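Local coordinates for protein enolase from the environmental genome shotgun sequencing of the Sargasso Sea (PDB 2QGY) that is of unknown function but binds magnesium and has the two-domain build of the mandelate racemase/muconate lactonizing enzyme family within the enolase superfamily, at residues Pro78-Ser81 with Ile82-Tyr86; Lys186-Ile190 with Val191-Leu195; Pro204-Leu207 with Asp208-Lys211; Asp284-Glu287 with Ile288-Ala292. One frame throughout, in Å; residues are numbered along the deposited sequence.

Contact 1: residues Pro78-Ser81 with Ile82-Tyr86; sequences PNLS and IKSFY
S81 and S84 face each other across the first turn of helix 82-93, each hydroxyl reaching for the other residue's backbone N-H. S81 OG takes the N-H of S84 at 3.0 Å in a nearly straight bond (167°), while S84 OG accepts from S81 N at 2.9 Å with a rather more bent approach of 153°. Both hydroxyls stand between their own backbone N and carbonyl carbon, and this sends S81 OG forward to S84 N and S84 OG back to S81 N. This reciprocal pair is a capping box, with S81 as the N-cap of the helix: S81 OG stands in for the carbonyl that a preceding turn would give to S84 N, and S84 OG returns the bond to S81 N. The main chain closes the same turn through F85 N to S81 O, 2.8 Å. Beside the box lies its apolar flank: L80, its CG anti to the backbone N (chi1 -171°), brings CD1 alongside F85 CB at 4.1 Å, and the same methyl lies 3.8 Å from S84 OG. The F85 ring leads away from this pair to pack on I108 and L112 of helix 99-120, and S81 OG also takes part in a weak hydrogen bond with Q6 O.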
loop_
_atom_site.group_PDB
_atom_site.type_symbol
_atom_site.label_atom_id
_atom_site.label_comp_id
_atom_site.label_asym_id
_atom_site.label_seq_id
_atom_site.Cartn_x
_atom_site.Cartn_y
_atom_site.Cartn_z
ATOM N N PRO A 78 0.202 14.565 -24.875
ATOM C CA PRO A 78 -0.187 15.878 -25.423
ATOM C C PRO A 78 -1.579 16.338 -24.997
ATOM O O PRO A 78 -1.821 17.537 -24.825
ATOM C CB PRO A 78 -0.153 15.651 -26.946
ATOM C CG PRO A 78 -0.335 14.156 -27.119
ATOM C CD PRO A 78 0.329 13.527 -25.920
ATOM N N ASN A 79 -2.498 15.395 -24.855
ATOM C CA ASN A 79 -3.887 15.720 -24.563
ATOM C C ASN A 79 -4.279 15.322 -23.137
ATOM O O ASN A 79 -5.375 14.837 -22.901
ATOM C CB ASN A 79 -4.807 15.067 -25.602
ATOM C CG ASN A 79 -4.304 13.694 -26.062
ATOM O OD1 ASN A 79 -3.765 12.907 -25.264
ATOM N ND2 ASN A 79 -4.478 13.402 -27.364
ATOM N N LEU A 80 -3.368 15.538 -22.197
ATOM C CA LEU A 80 -3.579 15.162 -20.788
ATOM C C LEU A 80 -4.779 15.865 -20.138
ATOM O O LEU A 80 -5.015 17.057 -20.348
ATOM C CB LEU A 80 -2.307 15.434 -19.977
ATOM C CG LEU A 80 -2.232 14.920 -18.534
ATOM C CD1 LEU A 80 -2.251 13.386 -18.481
ATOM C CD2 LEU A 80 -0.973 15.471 -17.857
ATOM N N SER A 81 -5.532 15.099 -19.352
ATOM C CA SER A 81 -6.601 15.618 -18.520
ATOM C C SER A 81 -6.605 14.847 -17.199
ATOM O O SER A 81 -5.879 13.863 -17.056
ATOM C CB SER A 81 -7.945 15.443 -19.220
ATOM O OG SER A 81 -8.298 14.061 -19.313
ATOM N N ILE A 82 -7.408 15.310 -16.244
ATOM C CA ILE A 82 -7.594 14.591 -14.968
ATOM C C ILE A 82 -8.018 13.162 -15.277
ATOM O O ILE A 82 -7.427 12.207 -14.766
ATOM C CB ILE A 82 -8.631 15.267 -14.070
ATOM C CG1 ILE A 82 -8.138 16.642 -13.629
ATOM C CG2 ILE A 82 -8.910 14.415 -12.785
ATOM C CD1 ILE A 82 -9.292 17.565 -13.264
ATOM N N LYS A 83 -9.009 13.025 -16.158
ATOM C CA LYS A 83 -9.508 11.708 -16.582
ATOM C C LYS A 83 -8.451 10.844 -17.252
ATOM O O LYS A 83 -8.315 9.674 -16.898
ATOM C CB LYS A 83 -10.729 11.841 -17.497
ATOM C CG LYS A 83 -11.337 10.498 -17.902
ATOM C CD LYS A 83 -12.788 10.643 -18.345
ATOM C CE LYS A 83 -13.256 9.413 -19.136
ATOM N NZ LYS A 83 -14.582 9.640 -19.782
ATOM N N SER A 84 -7.700 11.380 -18.220
ATOM C CA SER A 84 -6.721 10.528 -18.882
ATOM C C SER A 84 -5.573 10.195 -17.919
ATOM O O SER A 84 -4.986 9.109 -17.994
ATOM C CB SER A 84 -6.222 11.103 -20.231
ATOM O OG SER A 84 -5.478 12.282 -20.054
ATOM N N PHE A 85 -5.261 11.123 -17.018
ATOM C CA PHE A 85 -4.297 10.837 -15.947
ATOM C C PHE A 85 -4.797 9.637 -15.115
ATOM O O PHE A 85 -4.075 8.663 -14.914
ATOM C CB PHE A 85 -4.101 12.043 -15.024
ATOM C CG PHE A 85 -3.328 11.707 -13.765
ATOM C CD1 PHE A 85 -1.964 11.410 -13.836
ATOM C CD2 PHE A 85 -3.957 11.660 -12.530
ATOM C CE1 PHE A 85 -1.231 11.072 -12.688
ATOM C CE2 PHE A 85 -3.213 11.329 -11.376
ATOM C CZ PHE A 85 -1.866 11.040 -11.464
ATOM N N TYR A 86 -6.038 9.720 -14.675
ATOM C CA TYR A 86 -6.631 8.682 -13.795
ATOM C C TYR A 86 -6.582 7.330 -14.486
ATOM O O TYR A 86 -6.135 6.318 -13.908
ATOM C CB TYR A 86 -8.080 9.037 -13.477
ATOM C CG TYR A 86 -8.777 8.053 -12.553
ATOM C CD1 TYR A 86 -8.784 8.254 -11.166
ATOM C CD2 TYR A 86 -9.434 6.920 -13.061
ATOM C CE1 TYR A 86 -9.422 7.360 -10.314
ATOM C CE2 TYR A 86 -10.092 6.013 -12.180
ATOM C CZ TYR A 86 -10.083 6.264 -10.824
ATOM O OH TYR A 86 -10.724 5.404 -9.938
#

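Contact 2: residues Lys186-Ile190 with Val191-Leu195; sequences KVREI and VGDEL
R188 reaches forward past the end of helix 177-191 and puts NH1 between two backbone carbonyls of the loop that follows. The chain leaves CA with CG anti to the backbone N (chi1 -169°) and then bends at chi2 and chi3, which carries the guanidinium beyond the last turn. The bond from NH1 to L195 O is the shorter one, 2.7 Å and nearly straight at 173°, with the oxygen in the guanidinium plane. NH1 also donates to G192 O at 3.0 Å, here with the acceptor tilted 19° out of that plane. One side chain thus ties both ends of the 192-195 loop together, while D193 O lies over one face of the guanidinium.

V191 packs beside the same arginine: its CG2 is 3.9 Å from R188 NH1, meeting the group obliquely, and its CG1 lies 4.3 Å from V187 CG1. G192, with positive phi, is where the chain leaves the helix, and its N still donates to R188 O at 2.8 Å.

R188 NH2 bonds to F220 O, outside the turn. Around it, V187 and R188 touch L197 of strand 197-200, V187, V191 and L195 rest on strand 168-170, and I190 lies against L154 and E158 of helix 150-162, an alpha-to-beta connection of the barrel domain.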
loop_
_atom_site.group_PDB
_atom_site.type_symbol
_atom_site.label_atom_id
_atom_site.label_comp_id
_atom_site.label_asym_id
_atom_site.label_seq_id
_atom_site.Cartn_x
_atom_site.Cartn_y
_atom_site.Cartn_z
ATOM N N LYS A 186 -12.802 14.732 32.511
ATOM C CA LYS A 186 -12.224 16.077 32.617
ATOM C C LYS A 186 -12.398 16.892 31.336
ATOM O O LYS A 186 -12.709 18.083 31.386
ATOM C CB LYS A 186 -10.750 15.984 33.023
ATOM C CG LYS A 186 -10.580 15.419 34.439
ATOM C CD LYS A 186 -9.260 14.663 34.640
ATOM C CE LYS A 186 -8.241 15.448 35.458
ATOM N NZ LYS A 186 -7.260 14.512 36.062
ATOM N N VAL A 187 -12.233 16.250 30.176
ATOM C CA VAL A 187 -12.433 16.958 28.918
ATOM C C VAL A 187 -13.879 17.447 28.778
ATOM O O VAL A 187 -14.127 18.600 28.433
ATOM C CB VAL A 187 -12.050 16.087 27.678
ATOM C CG1 VAL A 187 -12.504 16.764 26.411
ATOM C CG2 VAL A 187 -10.547 15.826 27.648
ATOM N N ARG A 188 -14.824 16.558 29.042
ATOM C CA ARG A 188 -16.251 16.882 28.970
ATOM C C ARG A 188 -16.614 18.042 29.927
ATOM O O ARG A 188 -17.476 18.871 29.621
ATOM C CB ARG A 188 -17.080 15.601 29.210
ATOM C CG ARG A 188 -18.583 15.695 28.925
ATOM C CD ARG A 188 -18.886 16.374 27.617
ATOM N NE ARG A 188 -19.171 15.435 26.540
ATOM C CZ ARG A 188 -19.309 15.783 25.267
ATOM N NH1 ARG A 188 -19.155 17.058 24.889
ATOM N NH2 ARG A 188 -19.570 14.851 24.363
ATOM N N GLU A 189 -15.899 18.144 31.040
ATOM C CA GLU A 189 -16.108 19.232 31.998
ATOM C C GLU A 189 -15.633 20.580 31.476
ATOM O O GLU A 189 -16.231 21.615 31.764
ATOM C CB GLU A 189 -15.405 18.925 33.314
ATOM C CG GLU A 189 -15.972 19.721 34.461
ATOM C CD GLU A 189 -14.908 20.363 35.316
ATOM O OE1 GLU A 189 -13.923 19.668 35.666
ATOM O OE2 GLU A 189 -15.070 21.566 35.639
ATOM N N ILE A 190 -14.544 20.558 30.719
ATOM C CA ILE A 190 -13.990 21.751 30.105
ATOM C C ILE A 190 -14.869 22.262 28.970
ATOM O O ILE A 190 -15.104 23.468 28.858
ATOM C CB ILE A 190 -12.560 21.467 29.557
ATOM C CG1 ILE A 190 -11.618 21.069 30.702
ATOM C CG2 ILE A 190 -12.031 22.657 28.765
ATOM C CD1 ILE A 190 -10.230 20.657 30.256
ATOM N N VAL A 191 -15.364 21.338 28.143
ATOM C CA VAL A 191 -16.020 21.696 26.888
ATOM C C VAL A 191 -17.546 21.753 27.018
ATOM O O VAL A 191 -18.223 22.366 26.195
ATOM C CB VAL A 191 -15.573 20.757 25.690
ATOM C CG1 VAL A 191 -14.043 20.721 25.576
ATOM C CG2 VAL A 191 -16.132 19.342 25.826
ATOM N N GLY A 192 -18.079 21.126 28.063
ATOM C CA GLY A 192 -19.513 21.142 28.284
ATOM C C GLY A 192 -20.181 19.998 27.558
ATOM O O GLY A 192 -19.525 19.248 26.835
ATOM N N ASP A 193 -21.493 19.869 27.729
ATOM C CA ASP A 193 -22.205 18.706 27.202
ATOM C C ASP A 193 -22.622 18.821 25.736
ATOM O O ASP A 193 -22.990 17.817 25.124
ATOM C CB ASP A 193 -23.435 18.371 28.068
ATOM C CG ASP A 193 -23.061 17.858 29.433
ATOM O OD1 ASP A 193 -22.185 16.975 29.536
ATOM O OD2 ASP A 193 -23.657 18.336 30.418
ATOM N N GLU A 194 -22.568 20.027 25.177
ATOM C CA GLU A 194 -23.091 20.242 23.833
ATOM C C GLU A 194 -22.064 20.002 22.731
ATOM O O GLU A 194 -22.440 19.628 21.614
ATOM C CB GLU A 194 -23.722 21.628 23.711
ATOM C CG GLU A 194 -25.099 21.713 24.375
ATOM C CD GLU A 194 -25.234 22.852 25.386
ATOM O OE1 GLU A 194 -24.319 23.715 25.494
ATOM O OE2 GLU A 194 -26.280 22.874 26.085
ATOM N N LEU A 195 -20.784 20.184 23.048
ATOM C CA LEU A 195 -19.744 20.158 22.010
ATOM C C LEU A 195 -19.460 18.747 21.512
ATOM O O LEU A 195 -19.247 17.827 22.302
ATOM C CB LEU A 195 -18.434 20.805 22.484
ATOM C CG LEU A 195 -17.351 21.034 21.403
ATOM C CD1 LEU A 195 -17.751 22.127 20.373
ATOM C CD2 LEU A 195 -15.986 21.331 22.014
#

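Contact 3: residues Pro204-Leu207 with Asp208-Lys211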
loop_
_atom_site.group_PDB
_atom_site.type_symbol
_atom_site.label_atom_id
_atom_site.label_comp_id
_atom_site.label_asym_id
_atom_site.label_seq_id
_atom_site.Cartn_x
_atom_site.Cartn_y
_atom_site.Cartn_z
ATOM N N PRO A 204 -6.236 0.188 19.202
ATOM C CA PRO A 204 -5.675 -0.424 20.395
ATOM C C PRO A 204 -5.345 -1.893 20.135
ATOM O O PRO A 204 -6.102 -2.610 19.492
ATOM C CB PRO A 204 -6.807 -0.291 21.417
ATOM C CG PRO A 204 -7.574 0.898 20.937
ATOM C CD PRO A 204 -7.598 0.687 19.463
ATOM N N GLU A 205 -4.207 -2.321 20.658
ATOM C CA GLU A 205 -3.701 -3.665 20.427
ATOM C C GLU A 205 -4.636 -4.712 21.047
ATOM O O GLU A 205 -4.845 -5.803 20.486
ATOM C CB GLU A 205 -2.284 -3.775 21.020
ATOM C CG GLU A 205 -1.249 -2.698 20.523
ATOM C CD GLU A 205 -1.691 -1.204 20.677
ATOM O OE1 GLU A 205 -2.265 -0.803 21.737
ATOM O OE2 GLU A 205 -1.431 -0.417 19.718
ATOM N N ASP A 206 -5.237 -4.357 22.179
ATOM C CA ASP A 206 -6.060 -5.293 22.955
ATOM C C ASP A 206 -7.554 -5.004 22.868
ATOM O O ASP A 206 -8.053 -4.047 23.492
ATOM C CB ASP A 206 -5.587 -5.296 24.416
ATOM C CG ASP A 206 -6.189 -6.436 25.239
ATOM O OD1 ASP A 206 -7.328 -6.869 24.972
ATOM O OD2 ASP A 206 -5.506 -6.898 26.176
ATOM N N LEU A 207 -8.253 -5.858 22.120
ATOM C CA LEU A 207 -9.691 -5.742 21.874
ATOM C C LEU A 207 -10.517 -5.699 23.176
ATOM O O LEU A 207 -11.533 -4.992 23.275
ATOM C CB LEU A 207 -10.163 -6.899 20.984
ATOM C CG LEU A 207 -11.642 -6.937 20.601
ATOM C CD1 LEU A 207 -12.024 -5.714 19.737
ATOM C CD2 LEU A 207 -12.006 -8.240 19.871
ATOM N N ASP A 208 -10.074 -6.465 24.166
ATOM C CA ASP A 208 -10.712 -6.423 25.484
ATOM C C ASP A 208 -10.640 -5.050 26.163
ATOM O O ASP A 208 -11.667 -4.571 26.641
ATOM C CB ASP A 208 -10.221 -7.569 26.371
ATOM C CG ASP A 208 -10.860 -8.912 25.986
ATOM O OD1 ASP A 208 -11.887 -8.920 25.254
ATOM O OD2 ASP A 208 -10.333 -9.962 26.417
ATOM N N GLN A 209 -9.476 -4.398 26.153
ATOM C CA GLN A 209 -9.368 -2.998 26.636
ATOM C C GLN A 209 -10.338 -2.082 25.901
ATOM O O GLN A 209 -11.062 -1.298 26.521
ATOM C CB GLN A 209 -7.953 -2.424 26.494
ATOM C CG GLN A 209 -6.812 -3.341 26.941
ATOM C CD GLN A 209 -6.652 -3.426 28.442
ATOM O OE1 GLN A 209 -7.134 -2.562 29.187
ATOM N NE2 GLN A 209 -5.957 -4.465 28.901
ATOM N N THR A 210 -10.377 -2.217 24.573
ATOM C CA THR A 210 -11.271 -1.425 23.735
ATOM C C THR A 210 -12.724 -1.576 24.120
ATOM O O THR A 210 -13.427 -0.586 24.303
ATOM C CB THR A 210 -11.081 -1.800 22.254
ATOM O OG1 THR A 210 -9.709 -1.587 21.923
ATOM C CG2 THR A 210 -11.954 -0.965 21.350
ATOM N N LYS A 211 -13.170 -2.821 24.247
ATOM C CA LYS A 211 -14.536 -3.100 24.654
ATOM C C LYS A 211 -14.856 -2.536 26.038
ATOM O O LYS A 211 -15.897 -1.907 26.205
ATOM C CB LYS A 211 -14.819 -4.596 24.568
ATOM C CG LYS A 211 -15.019 -5.103 23.152
ATOM C CD LYS A 211 -14.997 -6.621 23.168
ATOM C CE LYS A 211 -15.441 -7.201 21.847
ATOM N NZ LYS A 211 -15.177 -8.672 21.840
HETATM O O HOH W 1 -8.941 -2.709 19.631
#
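D206 and T210 meet at the start of helix 207-217, where D206 is the N-cap and the helix follows strand 197-200 in the barrel domain. The firm part is the main chain of this first turn. T210 N gives a straight bond to D206 O, 3.1 Å at 165°, lying in the carbonyl plane, and K211 N repeats the pattern one residue on to L207 O at 2.9 Å. P204 closes against T210: its CB is 3.2 Å from T210 OG1, the two side chains crossing at about a right angle.

The capping carboxylate is held more loosely. D206 OD1 takes the N-H of D208 at 2.9 Å, but at a bent 124°, and its bond from Q209 N is long; both are weak. Q209 lays its CG 3.4 Å from D206 CB before the chain bends at chi2, leaving its amide almost perpendicular (89°) to the carboxylate. D208, on the exposed side, brings a second carboxylate near the first, so the two charges would probably disfavour each other, whereas the helix N-terminus would favour both.

Along another side of the turn L207 CD2 lies 3.8 Å from K211 NZ, beside the extended lysine chain, whose ammonium goes on to a salt bridge with E239. A water bridges the loop and the helix: it donates to P204 O at 2.8 Å and accepts from the hydroxyl of T210, OG1, at 2.7 Å.

Contact 4: residues Asp284-Glu287 with Ile288-Ala292; sequences DIIE and ISNEA
I285 O is gripped twice by S289, once by its backbone N-H and once by its hydroxyl. The N-H bond measures 2.9 Å from S289 N to I285 O, and the hydroxyl one 2.8 Å from S289 OG to the same oxygen; the two donors come from opposite faces of the carbonyl plane, with OG standing 40° out of it. S289 OG lies anti to its own carbonyl carbon, which brings it back over the preceding turn. The other carbonyls here, D284 O, I286 O and E287 O, each accept the N-H four residues on, the straightest being E291 N to E287 O at 172°. This is regular alpha-helix, part of helix 282-294 in the beta-alpha-beta unit that runs from strand 271-272 to strand 298-299.

On another side of the helix E287 bends at chi2 and meets E291, one turn later, at their carboxylates. OE2 of E287 and OE2 of E291 are 2.6 Å apart, close enough that one acid probably holds a proton, and the two planes are turned 55° against each other. E291 OE2 also has a salt bridge with R261 of helix 257-265, which would offset some of the charge. The other oxygen of E287, OE1, accepts from a water at 2.9 Å, and this water also donates weakly to N290 OD1.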
loop_
_atom_site.group_PDB
_atom_site.type_symbol
_atom_site.label_atom_id
_atom_site.label_comp_id
_atom_site.label_asym_id
_atom_site.label_seq_id
_atom_site.Cartn_x
_atom_site.Cartn_y
_atom_site.Cartn_z
ATOM N N ASP A 284 -11.526 9.646 -6.739
ATOM C CA ASP A 284 -11.865 8.508 -5.893
ATOM C C ASP A 284 -12.554 8.878 -4.593
ATOM O O ASP A 284 -13.422 8.153 -4.129
ATOM C CB ASP A 284 -10.636 7.614 -5.652
ATOM C CG ASP A 284 -10.454 6.577 -6.781
ATOM O OD1 ASP A 284 -11.331 6.522 -7.682
ATOM O OD2 ASP A 284 -9.435 5.853 -6.785
ATOM N N ILE A 285 -12.171 10.000 -4.000
ATOM C CA ILE A 285 -12.848 10.478 -2.807
ATOM C C ILE A 285 -14.303 10.839 -3.123
ATOM O O ILE A 285 -15.236 10.476 -2.401
ATOM C CB ILE A 285 -12.107 11.704 -2.229
ATOM C CG1 ILE A 285 -10.819 11.227 -1.562
ATOM C CG2 ILE A 285 -12.980 12.503 -1.240
ATOM C CD1 ILE A 285 -10.045 12.289 -0.879
ATOM N N ILE A 286 -14.496 11.557 -4.218
ATOM C CA ILE A 286 -15.853 11.919 -4.653
ATOM C C ILE A 286 -16.711 10.702 -5.018
ATOM O O ILE A 286 -17.887 10.661 -4.669
ATOM C CB ILE A 286 -15.801 12.908 -5.840
ATOM C CG1 ILE A 286 -15.194 14.262 -5.422
ATOM C CG2 ILE A 286 -17.186 13.089 -6.451
ATOM C CD1 ILE A 286 -15.999 15.046 -4.390
ATOM N N GLU A 287 -16.129 9.726 -5.713
ATOM C CA GLU A 287 -16.844 8.502 -6.073
ATOM C C GLU A 287 -17.301 7.746 -4.825
ATOM O O GLU A 287 -18.454 7.326 -4.734
ATOM C CB GLU A 287 -15.965 7.595 -6.932
ATOM C CG GLU A 287 -16.673 6.322 -7.439
ATOM C CD GLU A 287 -18.043 6.607 -8.066
ATOM O OE1 GLU A 287 -18.126 7.501 -8.948
ATOM O OE2 GLU A 287 -19.035 5.917 -7.698
ATOM N N ILE A 288 -16.398 7.585 -3.867
ATOM C CA ILE A 288 -16.769 6.909 -2.629
ATOM C C ILE A 288 -17.743 7.735 -1.773
ATOM O O ILE A 288 -18.607 7.166 -1.107
ATOM C CB ILE A 288 -15.555 6.423 -1.827
ATOM C CG1 ILE A 288 -15.976 5.254 -0.932
ATOM C CG2 ILE A 288 -14.924 7.549 -1.004
ATOM C CD1 ILE A 288 -16.243 3.931 -1.777
ATOM N N SER A 289 -17.656 9.061 -1.820
ATOM C CA SER A 289 -18.602 9.908 -1.089
ATOM C C SER A 289 -20.019 9.665 -1.607
ATOM O O SER A 289 -20.975 9.514 -0.846
ATOM C CB SER A 289 -18.226 11.388 -1.213
ATOM O OG SER A 289 -17.007 11.655 -0.540
ATOM N N ASN A 290 -20.138 9.552 -2.919
ATOM C CA ASN A 290 -21.455 9.376 -3.558
ATOM C C ASN A 290 -22.051 8.007 -3.209
ATOM O O ASN A 290 -23.223 7.900 -2.802
ATOM C CB ASN A 290 -21.303 9.547 -5.081
ATOM C CG ASN A 290 -20.976 10.989 -5.493
ATOM O OD1 ASN A 290 -20.659 11.249 -6.676
ATOM N ND2 ASN A 290 -21.055 11.934 -4.547
ATOM N N GLU A 291 -21.242 6.956 -3.328
ATOM C CA GLU A 291 -21.702 5.625 -2.931
ATOM C C GLU A 291 -22.049 5.567 -1.448
ATOM O O GLU A 291 -23.063 4.964 -1.074
ATOM C CB GLU A 291 -20.668 4.551 -3.306
ATOM C CG GLU A 291 -20.403 4.518 -4.810
ATOM C CD GLU A 291 -19.337 3.529 -5.217
ATOM O OE1 GLU A 291 -19.080 2.563 -4.468
ATOM O OE2 GLU A 291 -18.751 3.715 -6.317
ATOM N N ALA A 292 -21.200 6.152 -0.595
ATOM C CA ALA A 292 -21.452 6.174 0.847
ATOM C C ALA A 292 -22.804 6.857 1.127
ATOM O O ALA A 292 -23.636 6.365 1.911
ATOM C CB ALA A 292 -20.324 6.923 1.560
HETATM O O HOH W 2 -18.270 10.383 -8.905
#

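How the contacts relate
The contacts follow one another along the chain in the order 1, 2, 3, 4. Contact 1 belongs to the N-terminal domain and the other three to the C-terminal, barrel-like one. Contacts 1 and 4 meet directly: Y86 OH and D284 OD1 are 2.6 Å apart in a probable hydrogen bond, which would tie the N-terminal domain to the barrel through helices 82-93 and 282-294. Contacts 2 and 3, with centres 25 Å apart, shape the turns before and after strand 197-200, which carries the magnesium ligand D200; both are far across the chain from contact 1, at about 49 and 45 Å between centres. Contact 4 is nearer the chain's middle, its centre about 30 Å from that of contact 3.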